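Local coordinates for protein kappa-carrageenase (Pseudoalteromonas carrageenovora, PDB 1DYP) that hydrolyses kappa-carrageenan internally, cutting the beta-1,4 linkages between D-galactose 4-sulfate and 3,6-anhydro-D-galactose with its family 16 glycoside hydrolase catalytic domain, at residues V133-Q145 and Y220-R234. The protein carries 1 engineered substitution. Residues are numbered along the deposited sequence; the frame is centred on the assembly and turned at random.
Sequences VQYSEIDVVELTQ and YWHRQMNLTLSQGLR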
ATOM      1  N   VAL A 133      -7.397  11.857 -15.183  1.00 10.46           N
ATOM      2  CA  VAL A 133      -7.048  10.796 -14.249  1.00 10.13           C
ATOM      3  C   VAL A 133      -7.968  10.944 -13.043  1.00  9.88           C
ATOM      4  O   VAL A 133      -7.934  11.958 -12.344  1.00 10.16           O
ATOM      5  CB  VAL A 133      -5.580  10.906 -13.797  1.00 10.08           C
ATOM      6  CG1 VAL A 133      -5.291   9.882 -12.712  1.00  9.80           C
ATOM      7  CG2 VAL A 133      -4.655  10.687 -14.993  1.00  9.65           C
ATOM      8  N   GLN A 134      -8.797   9.932 -12.812  1.00  9.46           N
ATOM      9  CA  GLN A 134      -9.750   9.957 -11.709  1.00  9.19           C
ATOM     10  C   GLN A 134      -9.195   9.350 -10.431  1.00  8.94           C
ATOM     11  O   GLN A 134      -9.725   9.586  -9.348  1.00  8.83           O
ATOM     12  CB  GLN A 134     -11.018   9.185 -12.080  1.00  9.35           C
ATOM     13  CG  GLN A 134     -11.638   9.555 -13.412  1.00  9.87           C
ATOM     14  CD  GLN A 134     -13.004   8.919 -13.607  1.00 10.02           C
ATOM     15  OE1 GLN A 134     -13.285   7.844 -13.075  1.00 10.62           O
ATOM     16  NE2 GLN A 134     -13.858   9.576 -14.384  1.00 10.17           N
ATOM     17  N   TYR A 135      -8.138   8.559 -10.565  1.00  8.60           N
ATOM     18  CA  TYR A 135      -7.545   7.885  -9.416  1.00  8.23           C
ATOM     19  C   TYR A 135      -6.067   7.611  -9.640  1.00  8.00           C
ATOM     20  O   TYR A 135      -5.669   7.169 -10.717  1.00  7.91           O
ATOM     21  CB  TYR A 135      -8.281   6.560  -9.182  1.00  7.95           C
ATOM     22  CG  TYR A 135      -7.693   5.684  -8.098  1.00  8.02           C
ATOM     23  CD1 TYR A 135      -7.806   6.036  -6.753  1.00  7.88           C
ATOM     24  CD2 TYR A 135      -7.032   4.497  -8.416  1.00  7.75           C
ATOM     25  CE1 TYR A 135      -7.276   5.226  -5.750  1.00  7.87           C
ATOM     26  CE2 TYR A 135      -6.496   3.679  -7.418  1.00  7.57           C
ATOM     27  CZ  TYR A 135      -6.623   4.051  -6.089  1.00  7.58           C
ATOM     28  OH  TYR A 135      -6.104   3.254  -5.094  1.00  7.66           O
ATOM     29  N   SER A 136      -5.260   7.879  -8.618  1.00  7.72           N
ATOM     30  CA  SER A 136      -3.819   7.643  -8.679  1.00  7.58           C
ATOM     31  C   SER A 136      -3.385   6.840  -7.459  1.00  7.39           C
ATOM     32  O   SER A 136      -3.754   7.162  -6.330  1.00  7.67           O
ATOM     33  CB  SER A 136      -3.045   8.964  -8.688  1.00  7.71           C
ATOM     34  OG  SER A 136      -3.350   9.751  -9.825  1.00  7.99           O
ATOM     35  N   GLU A 137      -2.594   5.799  -7.693  1.00  6.95           N
ATOM     36  CA  GLU A 137      -2.095   4.962  -6.611  1.00  6.67           C
ATOM     37  C   GLU A 137      -0.661   4.553  -6.894  1.00  6.57           C
ATOM     38  O   GLU A 137      -0.365   4.003  -7.954  1.00  6.48           O
ATOM     39  CB  GLU A 137      -2.947   3.698  -6.469  1.00  6.56           C
ATOM     40  CG  GLU A 137      -2.467   2.740  -5.377  1.00  7.08           C
ATOM     41  CD  GLU A 137      -3.205   1.413  -5.397  1.00  7.08           C
ATOM     42  OE1 GLU A 137      -4.383   1.397  -5.809  1.00  7.20           O
ATOM     43  OE2 GLU A 137      -2.618   0.387  -4.990  1.00  7.31           O
ATOM     44  N   ILE A 138       0.230   4.847  -5.955  1.00  6.52           N
ATOM     45  CA  ILE A 138       1.627   4.459  -6.094  1.00  6.38           C
ATOM     46  C   ILE A 138       1.920   3.468  -4.980  1.00  6.33           C
ATOM     47  O   ILE A 138       1.766   3.780  -3.801  1.00  6.47           O
ATOM     48  CB  ILE A 138       2.591   5.656  -5.962  1.00  6.43           C
ATOM     49  CG1 ILE A 138       2.358   6.649  -7.103  1.00  6.65           C
ATOM     50  CG2 ILE A 138       4.037   5.149  -6.001  1.00  6.51           C
ATOM     51  CD1 ILE A 138       3.274   7.870  -7.073  1.00  6.89           C
ATOM     52  N   ASP A 139       2.325   2.264  -5.358  1.00  6.41           N
ATOM     53  CA  ASP A 139       2.633   1.238  -4.374  1.00  6.76           C
ATOM     54  C   ASP A 139       4.143   1.182  -4.209  1.00  6.57           C
ATOM     55  O   ASP A 139       4.852   0.696  -5.089  1.00  6.89           O
ATOM     56  CB  ASP A 139       2.076  -0.094  -4.859  1.00  7.11           C
ATOM     57  CG  ASP A 139       0.608   0.001  -5.194  1.00  7.69           C
ATOM     58  OD1 ASP A 139      -0.193   0.230  -4.263  1.00  7.47           O
ATOM     59  OD2 ASP A 139       0.258  -0.122  -6.386  1.00  8.93           O
ATOM     60  N   VAL A 140       4.638   1.697  -3.086  1.00  6.39           N
ATOM     61  CA  VAL A 140       6.078   1.703  -2.846  1.00  6.28           C
ATOM     62  C   VAL A 140       6.555   0.262  -2.821  1.00  6.21           C
ATOM     63  O   VAL A 140       7.574  -0.082  -3.417  1.00  6.00           O
ATOM     64  CB  VAL A 140       6.418   2.403  -1.526  1.00  6.47           C
ATOM     65  CG1 VAL A 140       7.932   2.469  -1.353  1.00  6.79           C
ATOM     66  CG2 VAL A 140       5.821   3.803  -1.522  1.00  6.81           C
ATOM     67  N   VAL A 141       5.807  -0.580  -2.122  1.00  6.26           N
ATOM     68  CA  VAL A 141       6.110  -1.998  -2.078  1.00  6.16           C
ATOM     69  C   VAL A 141       4.915  -2.788  -1.576  1.00  6.40           C
ATOM     70  O   VAL A 141       4.142  -2.320  -0.741  1.00  6.08           O
ATOM     71  CB  VAL A 141       7.331  -2.332  -1.169  1.00  6.18           C
ATOM     72  CG1 VAL A 141       7.014  -2.030   0.293  1.00  6.29           C
ATOM     73  CG2 VAL A 141       7.699  -3.801  -1.333  1.00  6.24           C
ATOM     74  N   GLU A 142       4.754  -3.975  -2.142  1.00  6.51           N
ATOM     75  CA  GLU A 142       3.726  -4.910  -1.732  1.00  7.19           C
ATOM     76  C   GLU A 142       4.527  -6.187  -1.592  1.00  6.95           C
ATOM     77  O   GLU A 142       5.045  -6.725  -2.570  1.00  7.23           O
ATOM     78  CB  GLU A 142       2.636  -5.041  -2.787  1.00  7.91           C
ATOM     79  CG  GLU A 142       1.583  -3.959  -2.653  1.00  8.86           C
ATOM     80  CD  GLU A 142       0.596  -3.974  -3.786  1.00  9.33           C
ATOM     81  OE1 GLU A 142       0.983  -3.585  -4.907  1.00 10.16           O
ATOM     82  OE2 GLU A 142      -0.561  -4.380  -3.562  1.00 10.08           O
ATOM     83  N   LEU A 143       4.664  -6.643  -0.355  1.00  6.86           N
ATOM     84  CA  LEU A 143       5.435  -7.836  -0.069  1.00  6.76           C
ATOM     85  C   LEU A 143       4.614  -9.107  -0.026  1.00  6.87           C
ATOM     86  O   LEU A 143       3.395  -9.086   0.155  1.00  6.70           O
ATOM     87  CB  LEU A 143       6.148  -7.682   1.278  1.00  6.90           C
ATOM     88  CG  LEU A 143       7.210  -6.591   1.395  1.00  6.62           C
ATOM     89  CD1 LEU A 143       7.639  -6.448   2.852  1.00  6.88           C
ATOM     90  CD2 LEU A 143       8.399  -6.946   0.515  1.00  6.93           C
ATOM     91  N   THR A 144       5.319 -10.213  -0.209  1.00  6.68           N
ATOM     92  CA  THR A 144       4.758 -11.546  -0.126  1.00  6.77           C
ATOM     93  C   THR A 144       3.353 -11.778  -0.681  1.00  6.97           C
ATOM     94  O   THR A 144       2.504 -12.349  -0.001  1.00  7.02           O
ATOM     95  CB  THR A 144       4.811 -12.025   1.353  1.00  6.62           C
ATOM     96  OG1 THR A 144       4.074 -11.120   2.192  1.00  6.49           O
ATOM     97  CG2 THR A 144       6.256 -12.055   1.837  1.00  7.26           C
ATOM     98  N   GLN A 145       3.102 -11.343  -1.913  1.00  7.09           N
ATOM     99  CA  GLN A 145       1.795 -11.578  -2.514  1.00  7.59           C
ATOM    100  C   GLN A 145       1.925 -12.380  -3.805  1.00  8.01           C
ATOM    101  O   GLN A 145       0.963 -12.531  -4.554  1.00  8.07           O
ATOM    102  CB  GLN A 145       1.054 -10.261  -2.777  1.00  7.81           C
ATOM    103  CG  GLN A 145       1.663  -9.370  -3.842  1.00  7.71           C
ATOM    104  CD  GLN A 145       0.733  -8.235  -4.240  1.00  7.90           C
ATOM    105  OE1 GLN A 145      -0.386  -8.124  -3.731  1.00  8.10           O
ATOM    106  NE2 GLN A 145       1.189  -7.388  -5.157  1.00  7.64           N
ATOM    107  N   TYR A 220       0.223   9.043 -14.895  1.00  8.67           N
ATOM    108  CA  TYR A 220      -1.058   9.220 -14.219  1.00  8.50           C
ATOM    109  C   TYR A 220      -1.008   9.289 -12.699  1.00  8.29           C
ATOM    110  O   TYR A 220      -1.981   8.932 -12.038  1.00  8.16           O
ATOM    111  CB  TYR A 220      -1.980   8.065 -14.616  1.00  8.83           C
ATOM    112  CG  TYR A 220      -1.936   7.727 -16.087  1.00  9.07           C
ATOM    113  CD1 TYR A 220      -2.329   8.659 -17.044  1.00  9.20           C
ATOM    114  CD2 TYR A 220      -1.492   6.478 -16.527  1.00  9.27           C
ATOM    115  CE1 TYR A 220      -2.284   8.359 -18.400  1.00  9.54           C
ATOM    116  CE2 TYR A 220      -1.443   6.168 -17.886  1.00  9.70           C
ATOM    117  CZ  TYR A 220      -1.842   7.116 -18.815  1.00  9.73           C
ATOM    118  OH  TYR A 220      -1.811   6.826 -20.161  1.00 10.28           O
ATOM    119  N   TRP A 221       0.099   9.760 -12.140  1.00  8.00           N
ATOM    120  CA  TRP A 221       0.214   9.817 -10.691  1.00  7.98           C
ATOM    121  C   TRP A 221       0.587  11.200 -10.166  1.00  8.24           C
ATOM    122  O   TRP A 221       1.608  11.384  -9.501  1.00  8.15           O
ATOM    123  CB  TRP A 221       1.209   8.737 -10.244  1.00  7.41           C
ATOM    124  CG  TRP A 221       0.725   7.382 -10.678  1.00  6.82           C
ATOM    125  CD1 TRP A 221      -0.198   6.602 -10.039  1.00  6.82           C
ATOM    126  CD2 TRP A 221       0.989   6.737 -11.933  1.00  6.79           C
ATOM    127  NE1 TRP A 221      -0.537   5.523 -10.823  1.00  6.63           N
ATOM    128  CE2 TRP A 221       0.176   5.583 -11.991  1.00  6.66           C
ATOM    129  CE3 TRP A 221       1.829   7.028 -13.018  1.00  6.44           C
ATOM    130  CZ2 TRP A 221       0.175   4.719 -13.092  1.00  6.72           C
ATOM    131  CZ3 TRP A 221       1.830   6.166 -14.114  1.00  6.63           C
ATOM    132  CH2 TRP A 221       1.006   5.026 -14.141  1.00  6.62           C
ATOM    133  N   HIS A 222      -0.266  12.175 -10.474  1.00  8.53           N
ATOM    134  CA  HIS A 222      -0.049  13.551 -10.041  1.00  8.89           C
ATOM    135  C   HIS A 222      -1.126  14.012  -9.061  1.00  8.99           C
ATOM    136  O   HIS A 222      -1.097  15.148  -8.579  1.00  9.20           O
ATOM    137  CB  HIS A 222      -0.020  14.495 -11.248  1.00  9.09           C
ATOM    138  CG  HIS A 222       0.989  14.117 -12.286  1.00  9.37           C
ATOM    139  ND1 HIS A 222       0.681  13.319 -13.366  1.00  9.63           N
ATOM    140  CD2 HIS A 222       2.308  14.404 -12.393  1.00  9.44           C
ATOM    141  CE1 HIS A 222       1.767  13.129 -14.093  1.00  9.55           C
ATOM    142  NE2 HIS A 222       2.769  13.775 -13.525  1.00  9.66           N
ATOM    143  N   ARG A 223      -2.081  13.134  -8.773  1.00  8.93           N
ATOM    144  CA  ARG A 223      -3.150  13.463  -7.840  1.00  8.83           C
ATOM    145  C   ARG A 223      -2.645  13.451  -6.405  1.00  8.81           C
ATOM    146  O   ARG A 223      -1.565  12.932  -6.118  1.00  8.76           O
ATOM    147  CB  ARG A 223      -4.308  12.469  -7.974  1.00  9.05           C
ATOM    148  CG  ARG A 223      -5.136  12.643  -9.233  1.00  9.16           C
ATOM    149  CD  ARG A 223      -6.207  11.573  -9.343  1.00  9.05           C
ATOM    150  NE  ARG A 223      -7.147  11.598  -8.223  1.00  9.58           N
ATOM    151  CZ  ARG A 223      -8.083  12.524  -8.041  1.00  9.57           C
ATOM    152  NH1 ARG A 223      -8.220  13.521  -8.906  1.00  9.86           N
ATOM    153  NH2 ARG A 223      -8.894  12.445  -6.994  1.00  9.83           N
ATOM    154  N   GLN A 224      -3.435  14.039  -5.511  1.00  8.67           N
ATOM    155  CA  GLN A 224      -3.109  14.086  -4.093  1.00  8.60           C
ATOM    156  C   GLN A 224      -3.373  12.701  -3.522  1.00  8.38           C
ATOM    157  O   GLN A 224      -4.482  12.174  -3.644  1.00  8.32           O
ATOM    158  CB  GLN A 224      -3.993  15.117  -3.393  1.00  8.95           C
ATOM    159  CG  GLN A 224      -3.650  16.555  -3.728  1.00  9.58           C
ATOM    160  CD  GLN A 224      -2.287  16.945  -3.207  1.00  9.74           C
ATOM    161  OE1 GLN A 224      -1.970  16.711  -2.039  1.00  9.76           O
ATOM    162  NE2 GLN A 224      -1.469  17.539  -4.066  1.00 10.58           N
HETATM  163  N   MSE A 225      -2.362  12.116  -2.891  1.00  8.07           N
HETATM  164  CA  MSE A 225      -2.496  10.775  -2.344  1.00  8.03           C
HETATM  165  C   MSE A 225      -2.149  10.688  -0.865  1.00  7.57           C
HETATM  166  O   MSE A 225      -1.239  11.366  -0.389  1.00  7.62           O
HETATM  167  CB  MSE A 225      -1.604   9.819  -3.141  1.00  8.40           C
HETATM  168  CG  MSE A 225      -1.895   9.838  -4.639  1.00  8.37           C
HETATM  169 SE   MSE A 225      -0.587   8.899  -5.719  1.00  8.67          SE
HETATM  170  CE  MSE A 225       0.703  10.323  -5.879  1.00  9.08           C
ATOM    171  N   ASN A 226      -2.897   9.855  -0.146  1.00  7.48           N
ATOM    172  CA  ASN A 226      -2.674   9.638   1.282  1.00  7.29           C
ATOM    173  C   ASN A 226      -1.656   8.523   1.452  1.00  7.12           C
ATOM    174  O   ASN A 226      -1.814   7.444   0.886  1.00  7.13           O
ATOM    175  CB  ASN A 226      -3.971   9.236   1.992  1.00  7.86           C
ATOM    176  CG  ASN A 226      -5.039  10.300   1.897  1.00  8.09           C
ATOM    177  OD1 ASN A 226      -5.688  10.457   0.858  1.00  9.00           O
ATOM    178  ND2 ASN A 226      -5.221  11.051   2.979  1.00  8.20           N
ATOM    179  N   LEU A 227      -0.615   8.788   2.236  1.00  6.70           N
ATOM    180  CA  LEU A 227       0.434   7.802   2.474  1.00  6.45           C
ATOM    181  C   LEU A 227      -0.111   6.724   3.400  1.00  6.53           C
ATOM    182  O   LEU A 227      -0.618   7.020   4.483  1.00  6.84           O
ATOM    183  CB  LEU A 227       1.648   8.475   3.099  1.00  6.41           C
ATOM    184  CG  LEU A 227       2.919   7.630   3.085  1.00  6.52           C
ATOM    185  CD1 LEU A 227       3.266   7.226   1.651  1.00  6.60           C
ATOM    186  CD2 LEU A 227       4.045   8.441   3.710  1.00  6.88           C
ATOM    187  N   THR A 228       0.029   5.471   2.984  1.00  6.40           N
ATOM    188  CA  THR A 228      -0.535   4.371   3.747  1.00  6.35           C
ATOM    189  C   THR A 228       0.363   3.166   4.009  1.00  6.16           C
ATOM    190  O   THR A 228       1.168   2.768   3.171  1.00  6.15           O
ATOM    191  CB  THR A 228      -1.811   3.877   3.029  1.00  6.59           C
ATOM    192  OG1 THR A 228      -2.618   5.008   2.675  1.00  6.60           O
ATOM    193  CG2 THR A 228      -2.620   2.946   3.915  1.00  6.90           C
ATOM    194  N   LEU A 229       0.207   2.602   5.201  1.00  6.08           N
ATOM    195  CA  LEU A 229       0.911   1.395   5.613  1.00  6.07           C
ATOM    196  C   LEU A 229      -0.240   0.465   5.984  1.00  5.97           C
ATOM    197  O   LEU A 229      -1.108   0.831   6.778  1.00  5.98           O
ATOM    198  CB  LEU A 229       1.795   1.669   6.832  1.00  6.11           C
ATOM    199  CG  LEU A 229       3.037   2.522   6.550  1.00  6.34           C
ATOM    200  CD1 LEU A 229       3.541   3.164   7.836  1.00  6.81           C
ATOM    201  CD2 LEU A 229       4.109   1.652   5.911  1.00  6.34           C
ATOM    202  N   SER A 230      -0.280  -0.721   5.393  1.00  5.87           N
ATOM    203  CA  SER A 230      -1.373  -1.634   5.693  1.00  6.10           C
ATOM    204  C   SER A 230      -1.005  -3.049   5.322  1.00  5.95           C
ATOM    205  O   SER A 230      -0.070  -3.276   4.565  1.00  6.08           O
ATOM    206  CB  SER A 230      -2.627  -1.228   4.914  1.00  6.20           C
ATOM    207  OG  SER A 230      -2.401  -1.314   3.515  1.00  6.97           O
ATOM    208  N   GLN A 231      -1.745  -4.005   5.866  1.00  5.75           N
ATOM    209  CA  GLN A 231      -1.494  -5.399   5.551  1.00  5.80           C
ATOM    210  C   GLN A 231      -2.780  -6.008   5.018  1.00  5.94           C
ATOM    211  O   GLN A 231      -3.808  -6.013   5.695  1.00  6.00           O
ATOM    212  CB  GLN A 231      -1.009  -6.152   6.789  1.00  6.07           C
ATOM    213  CG  GLN A 231      -0.655  -7.598   6.503  1.00  6.24           C
ATOM    214  CD  GLN A 231       0.257  -8.186   7.552  1.00  6.75           C
ATOM    215  OE1 GLN A 231       1.471  -7.970   7.526  1.00  7.38           O
ATOM    216  NE2 GLN A 231      -0.322  -8.925   8.490  1.00  6.56           N
ATOM    217  N   GLY A 232      -2.721  -6.501   3.787  1.00  5.69           N
ATOM    218  CA  GLY A 232      -3.898  -7.091   3.181  1.00  6.12           C
ATOM    219  C   GLY A 232      -3.876  -8.605   3.186  1.00  6.04           C
ATOM    220  O   GLY A 232      -2.849  -9.224   3.450  1.00  6.19           O
ATOM    221  N   LEU A 233      -5.025  -9.198   2.884  1.00  6.18           N
ATOM    222  CA  LEU A 233      -5.169 -10.647   2.842  1.00  6.43           C
ATOM    223  C   LEU A 233      -4.912 -11.125   1.413  1.00  6.42           C
ATOM    224  O   LEU A 233      -5.207 -10.412   0.446  1.00  6.33           O
ATOM    225  CB  LEU A 233      -6.584 -11.032   3.283  1.00  6.83           C
ATOM    226  CG  LEU A 233      -6.831 -12.467   3.746  1.00  7.36           C
ATOM    227  CD1 LEU A 233      -6.074 -12.747   5.049  1.00  7.42           C
ATOM    228  CD2 LEU A 233      -8.330 -12.664   3.950  1.00  7.63           C
ATOM    229  N   ARG A 234      -4.372 -12.334   1.282  1.00  6.00           N
ATOM    230  CA  ARG A 234      -4.063 -12.904  -0.026  1.00  6.11           C
ATOM    231  C   ARG A 234      -4.315 -14.406  -0.041  1.00  6.16           C
ATOM    232  O   ARG A 234      -4.722 -14.988   0.965  1.00  6.13           O
ATOM    233  CB  ARG A 234      -2.591 -12.644  -0.378  1.00  6.21           C
ATOM    234  CG  ARG A 234      -2.216 -11.172  -0.512  1.00  6.39           C
ATOM    235  CD  ARG A 234      -2.875 -10.541  -1.733  1.00  6.74           C
ATOM    236  NE  ARG A 234      -2.368  -9.196  -2.015  1.00  7.35           N
ATOM    237  CZ  ARG A 234      -2.859  -8.078  -1.490  1.00  7.41           C
ATOM    238  NH1 ARG A 234      -3.879  -8.127  -0.645  1.00  7.46           N
ATOM    239  NH2 ARG A 234      -2.333  -6.905  -1.827  1.00  7.82           N
TER
HETATM  240  O   HOH W   1      -6.888  14.262 -11.364  1.00 11.52           O
HETATM  241  O   HOH W   2      -1.771  -3.996  -1.314  1.00 11.59           O
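A bend at chi2 (-68°) turns the Arg234 side chain alongside Gln145, whose CG sits between its own backbone N and carbonyl carbon (chi1 67°) and whose chain then runs extended to the amide. The two meet side-on: Arg234 NE and NH2 both donate to Gln145 OE1, at 2.8 and 3.0 Å, with the oxygen in the guanidinium plane. Gln145 NE2 is held by Asp153, and Arg234 NH1 reaches back to Leu233 O at 2.9 Å. Glu142, the proton donor, also lies at the guanidinium edge, its carboxylate turned nearly perpendicular (86°); the salt bridge from OE2 to Arg234 NH2 is long, 3.5 Å, and a water spans the same pair, bonded weakly to the arginine.

The other end of the contact is built differently. Strands 135-139 and 225-233 both pair antiparallel with strand 113-120, so here side chains and the 220-224 loop make the connection. Ser136 OG donates to Tyr220 O over 2.7 Å, with the Arg223 aliphatic chain packed alongside. Arg223 lays one guanidinium face over Gln134 O, while a water joins its NH1 to Val133 O and Thr122 supplies its strongest polar partner. Ile138 CD1 packs against both Trp221 CB and selenomethionine Met225 CE (3.7 Å to the latter), next to the nucleophile Glu137.

In this concanavalin-like fold, 135-139 and the bulge after it carry the family 16 catalytic residues Glu137, Asp139 and Glu142. Arg234 is important for substrate recognition; its three tethered nitrogens restrict head rotation, consistent with a preorganised cation for sulfated substrate.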